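Local structure of protein URE2 (Lodderomyces elongisporus NRRL YB-4239, 4EXJ) at residues 100-105 and 155-160; 70-75 and 165-170; 83-88 and 203-208; 138-143 and 190-195. The protein is of unknown function but belongs to the glutathione S-transferase superfamily and, as a URE2-like protein, may act in glutathione chemistry or transcription regulation. One frame throughout, in Å; residues are numbered along the deposited sequence.

Contact 1: 100-105 and 155-160; sequences NELLFY and WFVGDK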
# COMPACT_ATOMS: atom_id res chain seq x y z
N ASN B 100 10.94 0.40 3.70
CA ASN B 100 9.65 -0.29 3.78
C ASN B 100 8.49 0.70 3.77
O ASN B 100 7.50 0.49 3.08
CB ASN B 100 9.60 -1.16 5.03
CG ASN B 100 8.98 -2.51 4.77
OD1 ASN B 100 9.46 -3.27 3.93
ND2 ASN B 100 7.95 -2.84 5.54
N GLU B 101 8.60 1.76 4.57
CA GLU B 101 7.49 2.71 4.62
C GLU B 101 7.29 3.37 3.26
O GLU B 101 6.15 3.59 2.84
CB GLU B 101 7.65 3.72 5.78
CG GLU B 101 8.73 4.72 5.60
CD GLU B 101 9.02 5.51 6.88
OE1 GLU B 101 9.61 6.60 6.77
OE2 GLU B 101 8.65 5.04 7.98
N LEU B 102 8.38 3.72 2.58
CA LEU B 102 8.23 4.36 1.25
C LEU B 102 7.66 3.45 0.19
O LEU B 102 6.95 3.92 -0.72
CB LEU B 102 9.53 5.01 0.76
CG LEU B 102 9.85 6.26 1.58
CD1 LEU B 102 11.25 6.73 1.25
CD2 LEU B 102 8.82 7.36 1.34
N LEU B 103 7.90 2.14 0.30
CA LEU B 103 7.28 1.19 -0.64
C LEU B 103 5.76 1.10 -0.37
O LEU B 103 4.95 1.02 -1.30
CB LEU B 103 7.93 -0.19 -0.51
CG LEU B 103 9.36 -0.24 -1.05
CD1 LEU B 103 9.99 -1.57 -0.69
CD2 LEU B 103 9.36 -0.02 -2.54
N PHE B 104 5.36 1.12 0.90
CA PHE B 104 3.93 1.21 1.20
C PHE B 104 3.34 2.52 0.72
O PHE B 104 2.28 2.54 0.10
CB PHE B 104 3.66 1.01 2.71
CG PHE B 104 3.52 -0.44 3.11
CD1 PHE B 104 2.30 -1.09 2.96
CD2 PHE B 104 4.60 -1.14 3.62
CE1 PHE B 104 2.18 -2.43 3.33
CE2 PHE B 104 4.47 -2.47 3.98
CZ PHE B 104 3.27 -3.10 3.83
N TYR B 105 4.05 3.62 0.97
CA TYR B 105 3.57 4.94 0.57
C TYR B 105 3.40 5.03 -0.96
O TYR B 105 2.37 5.53 -1.48
CB TYR B 105 4.55 6.01 1.07
CG TYR B 105 4.07 7.40 0.70
CD1 TYR B 105 4.37 7.93 -0.54
CD2 TYR B 105 3.30 8.15 1.58
CE1 TYR B 105 3.90 9.19 -0.91
CE2 TYR B 105 2.83 9.42 1.23
CZ TYR B 105 3.14 9.92 -0.03
OH TYR B 105 2.66 11.16 -0.41
N TRP B 155 18.65 10.76 -3.72
CA TRP B 155 17.80 9.57 -3.80
C TRP B 155 16.86 9.48 -2.61
O TRP B 155 17.03 10.17 -1.60
CB TRP B 155 18.66 8.32 -3.86
CG TRP B 155 19.69 8.35 -4.94
CD1 TRP B 155 21.06 8.47 -4.78
CD2 TRP B 155 19.46 8.27 -6.35
NE1 TRP B 155 21.68 8.44 -6.01
CE2 TRP B 155 20.73 8.33 -6.99
CE3 TRP B 155 18.32 8.15 -7.15
CZ2 TRP B 155 20.87 8.28 -8.38
CZ3 TRP B 155 18.46 8.10 -8.52
CH2 TRP B 155 19.73 8.15 -9.12
N PHE B 156 15.84 8.61 -2.72
CA PHE B 156 14.85 8.55 -1.65
C PHE B 156 15.39 8.00 -0.34
O PHE B 156 15.01 8.50 0.72
CB PHE B 156 13.62 7.74 -2.09
CG PHE B 156 12.55 8.59 -2.74
CD1 PHE B 156 11.71 9.38 -1.97
CD2 PHE B 156 12.44 8.63 -4.12
CE1 PHE B 156 10.73 10.18 -2.58
CE2 PHE B 156 11.48 9.44 -4.73
CZ PHE B 156 10.63 10.21 -3.96
N VAL B 157 16.26 7.01 -0.44
CA VAL B 157 16.76 6.31 0.74
C VAL B 157 18.27 6.15 0.65
O VAL B 157 18.80 5.66 -0.35
CB VAL B 157 16.10 4.91 0.91
CG1 VAL B 157 16.62 4.21 2.16
CG2 VAL B 157 14.56 5.03 0.97
N GLY B 158 18.97 6.53 1.71
CA GLY B 158 20.40 6.30 1.74
C GLY B 158 21.11 7.14 0.70
O GLY B 158 20.69 8.25 0.42
N ASP B 159 22.20 6.62 0.15
CA ASP B 159 23.02 7.44 -0.73
C ASP B 159 23.12 6.89 -2.14
O ASP B 159 24.09 7.17 -2.85
CB ASP B 159 24.42 7.64 -0.12
CG ASP B 159 25.19 6.33 0.07
OD1 ASP B 159 24.66 5.24 -0.23
OD2 ASP B 159 26.36 6.41 0.52
N LYS B 160 22.11 6.14 -2.58
CA LYS B 160 22.19 5.52 -3.88
C LYS B 160 20.80 5.17 -4.38
O LYS B 160 19.83 5.14 -3.61
CB LYS B 160 23.03 4.25 -3.82
CG LYS B 160 22.39 3.15 -3.00
CD LYS B 160 23.32 1.96 -2.87
CE LYS B 160 22.77 0.94 -1.90
NZ LYS B 160 23.79 -0.12 -1.66
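Leu102 meets Phe156 and Val157 through a single methyl, CD1. Its tightest touch is on Val157, where Leu102 CD1 lies 3.7 Å from Val157 CG2. The two side chains lie alongside each other, pointing opposite ways. Leu102 carries CG anti to its carbonyl carbon (chi1 -71°), and the leucine branch then runs out from helix 93-120 toward the loop. Val157 holds CG2 anti to its own carbonyl carbon, which places that methyl on the leucine.

The same Leu102 methyl also reaches Phe156, but less closely. Leu102 CD1 is 4.2 Å from Phe156 CD1 and approaches the ring obliquely. All three touching residues are buried. Phe145 of helix 129-149 and Val164 of helix 163-179 also pack on Leu102. The Phe156 ring stacks on Phe168 and meets Trp198 edge-to-face, so the phenylalanine has aromatic neighbours as well as the leucine.

Away from this point the loop leaves the helix. A type II' turn from Val157 to Lys160 carries the chain to exposed Asp159, and Gly158 takes the positive phi of 67° in that turn. On helix 93-120, Glu101 and Phe104 meet the second subunit instead.

No hydrogen bond joins the two segments. The contact is purely apolar: a small dispersion contact that depends on fit, with no polar bond to set its direction.

Contact 2: 70-75 and 165-170; sequences NILLYI and DIAFLV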
# COMPACT_ATOMS: atom_id res chain seq x y z
N ASN B 70 5.73 -5.44 -3.11
CA ASN B 70 6.16 -6.66 -2.42
C ASN B 70 7.09 -7.54 -3.29
O ASN B 70 8.05 -8.13 -2.80
CB ASN B 70 4.92 -7.47 -2.03
CG ASN B 70 5.28 -8.74 -1.32
OD1 ASN B 70 5.99 -8.72 -0.32
ND2 ASN B 70 4.84 -9.86 -1.87
N ILE B 71 6.78 -7.66 -4.57
CA ILE B 71 7.65 -8.40 -5.46
C ILE B 71 9.01 -7.70 -5.54
O ILE B 71 10.03 -8.36 -5.58
CB ILE B 71 7.00 -8.56 -6.84
CG1 ILE B 71 5.72 -9.40 -6.67
CG2 ILE B 71 7.99 -9.18 -7.84
CD1 ILE B 71 4.78 -9.34 -7.92
N LEU B 72 9.03 -6.37 -5.55
CA LEU B 72 10.31 -5.66 -5.47
C LEU B 72 11.13 -6.18 -4.30
O LEU B 72 12.33 -6.46 -4.44
CB LEU B 72 10.11 -4.14 -5.35
CG LEU B 72 9.77 -3.42 -6.66
CD1 LEU B 72 9.50 -1.92 -6.40
CD2 LEU B 72 10.86 -3.58 -7.72
N LEU B 73 10.49 -6.25 -3.14
CA LEU B 73 11.17 -6.72 -1.91
C LEU B 73 11.64 -8.16 -2.04
O LEU B 73 12.76 -8.51 -1.63
CB LEU B 73 10.27 -6.55 -0.69
CG LEU B 73 10.14 -5.09 -0.25
CD1 LEU B 73 8.88 -4.82 0.59
CD2 LEU B 73 11.42 -4.70 0.53
N TYR B 74 10.79 -9.00 -2.61
CA TYR B 74 11.11 -10.41 -2.79
C TYR B 74 12.30 -10.60 -3.72
O TYR B 74 13.20 -11.36 -3.42
CB TYR B 74 9.91 -11.18 -3.32
CG TYR B 74 10.28 -12.61 -3.62
CD1 TYR B 74 10.18 -13.58 -2.63
CD2 TYR B 74 10.78 -12.96 -4.87
CE1 TYR B 74 10.55 -14.91 -2.90
CE2 TYR B 74 11.14 -14.28 -5.15
CZ TYR B 74 11.02 -15.24 -4.15
OH TYR B 74 11.39 -16.54 -4.43
N ILE B 75 12.29 -9.89 -4.85
CA ILE B 75 13.37 -10.00 -5.82
C ILE B 75 14.69 -9.51 -5.24
O ILE B 75 15.72 -10.15 -5.40
CB ILE B 75 13.05 -9.28 -7.14
CG1 ILE B 75 11.94 -10.04 -7.88
CG2 ILE B 75 14.32 -9.14 -7.99
CD1 ILE B 75 11.27 -9.26 -9.03
N ASP B 165 13.50 4.13 -5.32
CA ASP B 165 13.57 4.93 -6.54
C ASP B 165 12.94 4.22 -7.73
O ASP B 165 12.31 4.88 -8.55
CB ASP B 165 15.00 5.34 -6.88
CG ASP B 165 15.67 6.05 -5.71
OD1 ASP B 165 15.29 7.21 -5.41
OD2 ASP B 165 16.54 5.41 -5.08
N ILE B 166 13.12 2.90 -7.84
CA ILE B 166 12.45 2.16 -8.91
C ILE B 166 10.93 2.31 -8.77
O ILE B 166 10.24 2.61 -9.76
CB ILE B 166 12.83 0.68 -8.90
CG1 ILE B 166 14.33 0.50 -9.20
CG2 ILE B 166 12.00 -0.11 -9.89
CD1 ILE B 166 14.81 -0.93 -9.00
N ALA B 167 10.40 2.09 -7.57
CA ALA B 167 8.94 2.17 -7.40
C ALA B 167 8.42 3.56 -7.83
O ALA B 167 7.50 3.68 -8.65
CB ALA B 167 8.54 1.84 -5.97
N PHE B 168 8.99 4.61 -7.28
CA PHE B 168 8.56 5.94 -7.62
C PHE B 168 8.80 6.33 -9.11
O PHE B 168 7.98 6.94 -9.72
CB PHE B 168 9.21 6.98 -6.69
CG PHE B 168 8.54 7.14 -5.35
CD1 PHE B 168 7.33 7.79 -5.23
CD2 PHE B 168 9.13 6.68 -4.21
CE1 PHE B 168 6.77 7.97 -4.00
CE2 PHE B 168 8.54 6.87 -2.98
CZ PHE B 168 7.35 7.49 -2.89
N LEU B 169 9.96 5.98 -9.66
CA LEU B 169 10.25 6.33 -11.04
C LEU B 169 9.31 5.67 -12.05
O LEU B 169 8.92 6.27 -13.01
CB LEU B 169 11.71 6.08 -11.40
CG LEU B 169 12.14 4.72 -11.85
CD1 LEU B 169 11.78 4.47 -13.26
CD2 LEU B 169 13.61 4.61 -11.67
N VAL B 170 8.99 4.42 -11.82
CA VAL B 170 8.07 3.75 -12.70
C VAL B 170 6.66 4.38 -12.68
O VAL B 170 6.08 4.58 -13.71
CB VAL B 170 8.01 2.25 -12.41
CG1 VAL B 170 6.91 1.59 -13.18
CG2 VAL B 170 9.31 1.61 -12.74
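Leu72 of helix 68-79 reaches across to helix 163-179 with its two methyls spread over two neighbouring residues. One branch goes to each. Leu72 CD1 lies 3.9 Å from Ala167 CB, and Leu72 CD2 lies 4.2 Å from Ile166 CG2. Leu72 has chi1 -79°, which turns CG away from the carbonyl carbon. With chi2 at 176°, the forked end is turned across the gap to the other helix.

Ala167 points its CB at the leucine. That short side chain lets CD1 approach this part of the helix. Ile166 also points across, and its CG2 branch takes the second methyl. The nearest CA atoms, Leu72 CA and Ala167 CA, are 8.2 Å apart. The three touching residues are all buried, and the join between them is apolar throughout.

Other faces of the two helices have different partners. Ile71 and Ile75 pack on Pro17 of helix 15-23, while Leu73 packs on Leu103 of helix 93-120. Tyr74 meets Trp97 of the second subunit edge-to-face.

Helix 68-79 belongs to the thioredoxin-like N-terminal domain and helix 163-179 to the all-helical C-terminal domain. The arrangement is part of the interdomain core of the glutathione S-transferase fold.

Contact 3: 83-88 and 203-208; sequences HKFFYS and IAFENV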
# COMPACT_ATOMS: atom_id res chain seq x y z
N HIS B 83 23.35 -6.61 -2.23
CA HIS B 83 22.54 -5.49 -1.74
C HIS B 83 22.87 -4.23 -2.51
O HIS B 83 23.12 -3.16 -1.92
CB HIS B 83 22.76 -5.27 -0.24
CG HIS B 83 22.35 -6.43 0.60
ND1 HIS B 83 21.94 -6.30 1.91
CD2 HIS B 83 22.27 -7.76 0.32
CE1 HIS B 83 21.63 -7.49 2.40
NE2 HIS B 83 21.82 -8.39 1.45
N LYS B 84 22.89 -4.33 -3.83
CA LYS B 84 23.12 -3.14 -4.64
C LYS B 84 21.93 -2.16 -4.58
O LYS B 84 22.12 -0.93 -4.58
CB LYS B 84 23.41 -3.52 -6.10
CG LYS B 84 23.61 -2.33 -7.03
CD LYS B 84 24.06 -2.81 -8.41
CE LYS B 84 24.33 -1.63 -9.34
NZ LYS B 84 24.71 -2.09 -10.70
N PHE B 85 20.73 -2.71 -4.51
CA PHE B 85 19.50 -1.92 -4.69
C PHE B 85 18.59 -1.90 -3.49
O PHE B 85 17.45 -1.44 -3.59
CB PHE B 85 18.72 -2.43 -5.91
CG PHE B 85 19.47 -2.29 -7.21
CD1 PHE B 85 19.77 -1.03 -7.71
CD2 PHE B 85 19.87 -3.42 -7.93
CE1 PHE B 85 20.46 -0.88 -8.92
CE2 PHE B 85 20.58 -3.28 -9.13
CZ PHE B 85 20.87 -2.00 -9.62
N PHE B 86 19.06 -2.36 -2.34
CA PHE B 86 18.21 -2.29 -1.16
C PHE B 86 19.03 -2.41 0.08
O PHE B 86 20.21 -2.78 0.03
CB PHE B 86 17.11 -3.37 -1.18
CG PHE B 86 17.56 -4.73 -0.69
CD1 PHE B 86 18.51 -5.47 -1.39
CD2 PHE B 86 17.00 -5.29 0.45
CE1 PHE B 86 18.89 -6.74 -0.95
CE2 PHE B 86 17.39 -6.55 0.90
CZ PHE B 86 18.34 -7.27 0.20
N TYR B 87 18.39 -2.10 1.20
CA TYR B 87 19.00 -2.23 2.52
C TYR B 87 18.29 -3.33 3.31
O TYR B 87 17.06 -3.42 3.33
CB TYR B 87 18.91 -0.90 3.24
CG TYR B 87 19.72 0.20 2.61
CD1 TYR B 87 21.09 0.30 2.86
CD2 TYR B 87 19.14 1.14 1.76
CE1 TYR B 87 21.85 1.31 2.28
CE2 TYR B 87 19.90 2.15 1.18
CZ TYR B 87 21.25 2.23 1.45
OH TYR B 87 22.00 3.23 0.88
N SER B 88 19.06 -4.20 3.96
CA SER B 88 18.45 -5.27 4.74
C SER B 88 18.33 -4.82 6.19
O SER B 88 18.95 -3.84 6.62
CB SER B 88 19.25 -6.58 4.63
OG SER B 88 20.42 -6.50 5.41
N ILE B 203 15.63 8.16 -14.10
CA ILE B 203 15.36 7.63 -15.42
C ILE B 203 16.66 7.41 -16.20
O ILE B 203 16.74 6.53 -17.06
CB ILE B 203 14.37 8.54 -16.20
CG1 ILE B 203 13.73 7.78 -17.36
CG2 ILE B 203 15.03 9.83 -16.67
CD1 ILE B 203 12.70 6.77 -16.91
N ALA B 204 17.68 8.20 -15.86
CA ALA B 204 19.00 8.13 -16.49
C ALA B 204 19.90 7.02 -15.92
O ALA B 204 21.01 6.78 -16.43
CB ALA B 204 19.70 9.49 -16.37
N PHE B 205 19.46 6.36 -14.85
CA PHE B 205 20.26 5.32 -14.21
C PHE B 205 20.43 4.11 -15.11
O PHE B 205 19.44 3.52 -15.58
CB PHE B 205 19.61 4.89 -12.88
CG PHE B 205 20.44 3.93 -12.09
CD1 PHE B 205 21.49 4.38 -11.31
CD2 PHE B 205 20.18 2.58 -12.13
CE1 PHE B 205 22.27 3.49 -10.57
CE2 PHE B 205 20.95 1.68 -11.41
CZ PHE B 205 21.99 2.13 -10.62
N GLU B 206 21.69 3.73 -15.37
CA GLU B 206 21.98 2.54 -16.19
C GLU B 206 21.04 2.40 -17.38
O GLU B 206 20.90 3.34 -18.16
CB GLU B 206 22.03 1.27 -15.34
CG GLU B 206 23.14 1.35 -14.27
CD GLU B 206 23.26 0.11 -13.41
OE1 GLU B 206 22.59 -0.90 -13.68
OE2 GLU B 206 24.07 0.14 -12.45
N ASN B 207 20.40 1.24 -17.53
CA ASN B 207 19.52 1.04 -18.69
C ASN B 207 18.03 1.09 -18.36
O ASN B 207 17.22 0.51 -19.08
CB ASN B 207 19.87 -0.26 -19.42
CG ASN B 207 19.75 -1.48 -18.54
OD1 ASN B 207 19.85 -1.39 -17.32
ND2 ASN B 207 19.53 -2.63 -19.17
N VAL B 208 17.69 1.79 -17.28
CA VAL B 208 16.29 1.95 -16.84
C VAL B 208 15.42 2.48 -17.97
O VAL B 208 14.37 1.92 -18.24
CB VAL B 208 16.19 2.84 -15.59
CG1 VAL B 208 14.72 3.26 -15.33
CG2 VAL B 208 16.76 2.10 -14.37
O HOH W 1 22.94 -3.17 -12.33
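Lys84 and Glu206 form a salt bridge across two loops. Lys84 NZ donates to Glu206 OE2 at 2.9 Å, and that oxygen accepts through its syn lone pair. The two side chains approach from opposing sides, each stretched out past CG. Lys84 has CG anti to its backbone N (chi1 178°), and the whole chain runs straight out to the carboxylate.

One water adds a second link. It accepts from Lys84 NZ at 2.6 Å and donates to Glu206 OE1 at 2.7 Å. Thus both carboxylate oxygens are tied to the same ammonium group, one directly and one through water.

The aromatic part is Phe85 with Phe205. Phe85 CE1 lies 3.6 Å from Phe205 CE2. The Phe205 rim atoms come in at the edge of the Phe85 ring, near its plane, while Phe85 approaches the Phe205 ring obliquely. Each ring is also covered by its charged neighbour. Lys84 CG sits 3.7 Å above the Phe85 ring plane, over its centre, and Glu206 CG lies over the rim of one face of Phe205.

Outside the pair, Phe85 packs on Leu20 and Leu23 of helix 15-23, and the Phe205 ring stacks with Phe161. Asp80 accepts from the backbone N of both Lys84 and Phe85.

The ion pair lies on the exposed side, with buried Phe85 behind it. Solvent would probably weaken its electrostatic gain, while the water bridge and the ring contact share in joining the loops.

Contact 4: 138-143 and 190-195; sequences SFEKVF and ENFPNV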
# COMPACT_ATOMS: atom_id res chain seq x y z
N SER B 138 -4.95 14.46 -5.30
CA SER B 138 -4.08 13.38 -4.81
C SER B 138 -2.66 13.51 -5.36
O SER B 138 -1.68 13.24 -4.66
CB SER B 138 -4.65 12.00 -5.14
OG SER B 138 -5.83 11.77 -4.41
N PHE B 139 -2.52 13.93 -6.62
CA PHE B 139 -1.20 14.14 -7.19
C PHE B 139 -0.53 15.32 -6.50
O PHE B 139 0.66 15.30 -6.22
CB PHE B 139 -1.30 14.49 -8.68
CG PHE B 139 -1.33 13.30 -9.60
CD1 PHE B 139 -0.34 12.33 -9.54
CD2 PHE B 139 -2.31 13.20 -10.58
CE1 PHE B 139 -0.35 11.24 -10.40
CE2 PHE B 139 -2.34 12.09 -11.45
CZ PHE B 139 -1.37 11.12 -11.36
N GLU B 140 -1.29 16.37 -6.28
CA GLU B 140 -0.76 17.55 -5.59
C GLU B 140 -0.15 17.17 -4.24
O GLU B 140 0.95 17.63 -3.88
CB GLU B 140 -1.86 18.58 -5.42
CG GLU B 140 -2.26 19.21 -6.74
CD GLU B 140 -1.16 20.11 -7.30
OE1 GLU B 140 -0.15 20.32 -6.59
OE2 GLU B 140 -1.30 20.60 -8.44
N LYS B 141 -0.87 16.33 -3.49
CA LYS B 141 -0.39 15.87 -2.19
C LYS B 141 0.85 15.01 -2.30
O LYS B 141 1.79 15.16 -1.50
CB LYS B 141 -1.46 15.04 -1.47
CG LYS B 141 -2.53 15.88 -0.78
CD LYS B 141 -3.64 15.00 -0.20
CE LYS B 141 -4.83 15.85 0.25
NZ LYS B 141 -6.05 15.04 0.52
N VAL B 142 0.83 14.05 -3.23
CA VAL B 142 1.97 13.15 -3.37
C VAL B 142 3.23 13.92 -3.79
O VAL B 142 4.31 13.64 -3.29
CB VAL B 142 1.64 11.91 -4.28
CG1 VAL B 142 1.79 12.20 -5.74
CG2 VAL B 142 2.52 10.71 -3.90
N PHE B 143 3.09 14.90 -4.69
CA PHE B 143 4.26 15.63 -5.14
C PHE B 143 4.80 16.55 -4.04
O PHE B 143 6.01 16.66 -3.91
CB PHE B 143 3.97 16.41 -6.44
CG PHE B 143 3.77 15.51 -7.63
CD1 PHE B 143 4.63 14.44 -7.84
CD2 PHE B 143 2.73 15.70 -8.52
CE1 PHE B 143 4.46 13.59 -8.92
CE2 PHE B 143 2.55 14.83 -9.60
CZ PHE B 143 3.43 13.79 -9.79
N GLU B 190 8.00 23.37 -12.85
CA GLU B 190 7.68 24.64 -12.22
C GLU B 190 7.56 24.59 -10.70
O GLU B 190 8.26 25.31 -10.00
CB GLU B 190 6.37 25.16 -12.82
CG GLU B 190 6.33 25.10 -14.35
CD GLU B 190 4.92 25.13 -14.91
OE1 GLU B 190 4.77 25.02 -16.14
OE2 GLU B 190 3.96 25.26 -14.11
N ASN B 191 6.68 23.73 -10.18
CA ASN B 191 6.38 23.77 -8.74
C ASN B 191 7.07 22.70 -7.89
O ASN B 191 7.06 22.81 -6.67
CB ASN B 191 4.87 23.74 -8.49
CG ASN B 191 4.18 25.01 -8.93
OD1 ASN B 191 3.44 25.02 -9.92
ND2 ASN B 191 4.45 26.10 -8.22
N PHE B 192 7.65 21.69 -8.51
CA PHE B 192 8.27 20.60 -7.77
C PHE B 192 9.66 20.28 -8.31
O PHE B 192 9.93 19.19 -8.87
CB PHE B 192 7.35 19.35 -7.77
CG PHE B 192 5.96 19.63 -7.27
CD1 PHE B 192 5.70 19.76 -5.90
CD2 PHE B 192 4.88 19.75 -8.16
CE1 PHE B 192 4.44 20.00 -5.43
CE2 PHE B 192 3.59 20.00 -7.67
CZ PHE B 192 3.38 20.13 -6.30
N PRO B 193 10.59 21.23 -8.18
CA PRO B 193 11.91 21.10 -8.80
C PRO B 193 12.75 19.95 -8.26
O PRO B 193 13.51 19.35 -9.01
CB PRO B 193 12.58 22.46 -8.51
CG PRO B 193 11.78 23.06 -7.40
CD PRO B 193 10.38 22.58 -7.62
N ASN B 194 12.63 19.64 -6.97
CA ASN B 194 13.35 18.51 -6.42
C ASN B 194 12.88 17.20 -7.06
O ASN B 194 13.71 16.32 -7.34
CB ASN B 194 13.17 18.39 -4.91
CG ASN B 194 13.75 19.56 -4.14
OD1 ASN B 194 14.56 20.33 -4.66
ND2 ASN B 194 13.34 19.70 -2.89
N VAL B 195 11.57 17.05 -7.23
CA VAL B 195 11.05 15.82 -7.83
C VAL B 195 11.47 15.73 -9.28
O VAL B 195 11.83 14.67 -9.77
CB VAL B 195 9.53 15.70 -7.69
CG1 VAL B 195 9.05 14.33 -8.25
CG2 VAL B 195 9.13 15.91 -6.21
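This is an aromatic contact on the outer part of the helical domain, about 17 Å from the centre of the chain to the centre of the contact. It joins helix 129-149 to the junction between helix 188-191 and helix 193-203. Phe192, at the N-cap position of the latter helix, lays its ring on Phe143. Its central element is a CH-pi interaction: Phe143 CB stands 3.5 Å from the centroid of the Phe192 ring and only 3° off the ring normal. The two rings themselves are oblique, with planes at 45°.

The opposite face of the Phe192 ring carries its own neighbour, Asn191 CB, near the rim. At the ring edge, Glu140 OE1 lies 3.5 Å from Phe192 CZ, near the ring plane. Glu140 gets there by a bend at chi2 (-69°). The carboxylate oxygen there faces the ring's hydrogen-bearing edge, which is probably mildly attractive.

Val195 packs more loosely. Its CG2 lies 3.9 Å from Phe143 O, and the apolar touch is Val195 CG1 to Phe143 CD1 at 4.4 Å.

Glu147, further along helix 129-149, accepts from the backbone N of Asn194 and Val195 at the start of helix 193-203. The Phe143 ring continues inward to Glu172 and Arg175 of helix 163-179, while Phe139, one turn earlier, packs on Thr114 of helix 93-120.

Overall arrangement
From the N terminus, helix 68-79 comes first, and contact 2 ties it to helix 163-179, joining the N-terminal and C-terminal domains. Segment 83-88 pairs with 203-208 much later in the chain, so contact 3 closes the longest loop and crosses contact 2. Contact 1 joins helix 93-120 to the loop at 155-160 and lies within the loops of both contacts 2 and 3. Contact 4 joins helix 129-149 to 190-195, within the loop of contact 3 but crossing contacts 1 and 2. Contact 1 touches the other three: Asp165 with Phe156, Lys160 with His83, and Tyr105 with Val142; contacts 2 and 3 meet at Leu169 and Val208. Contacts 1 and 2 also border the second subunit.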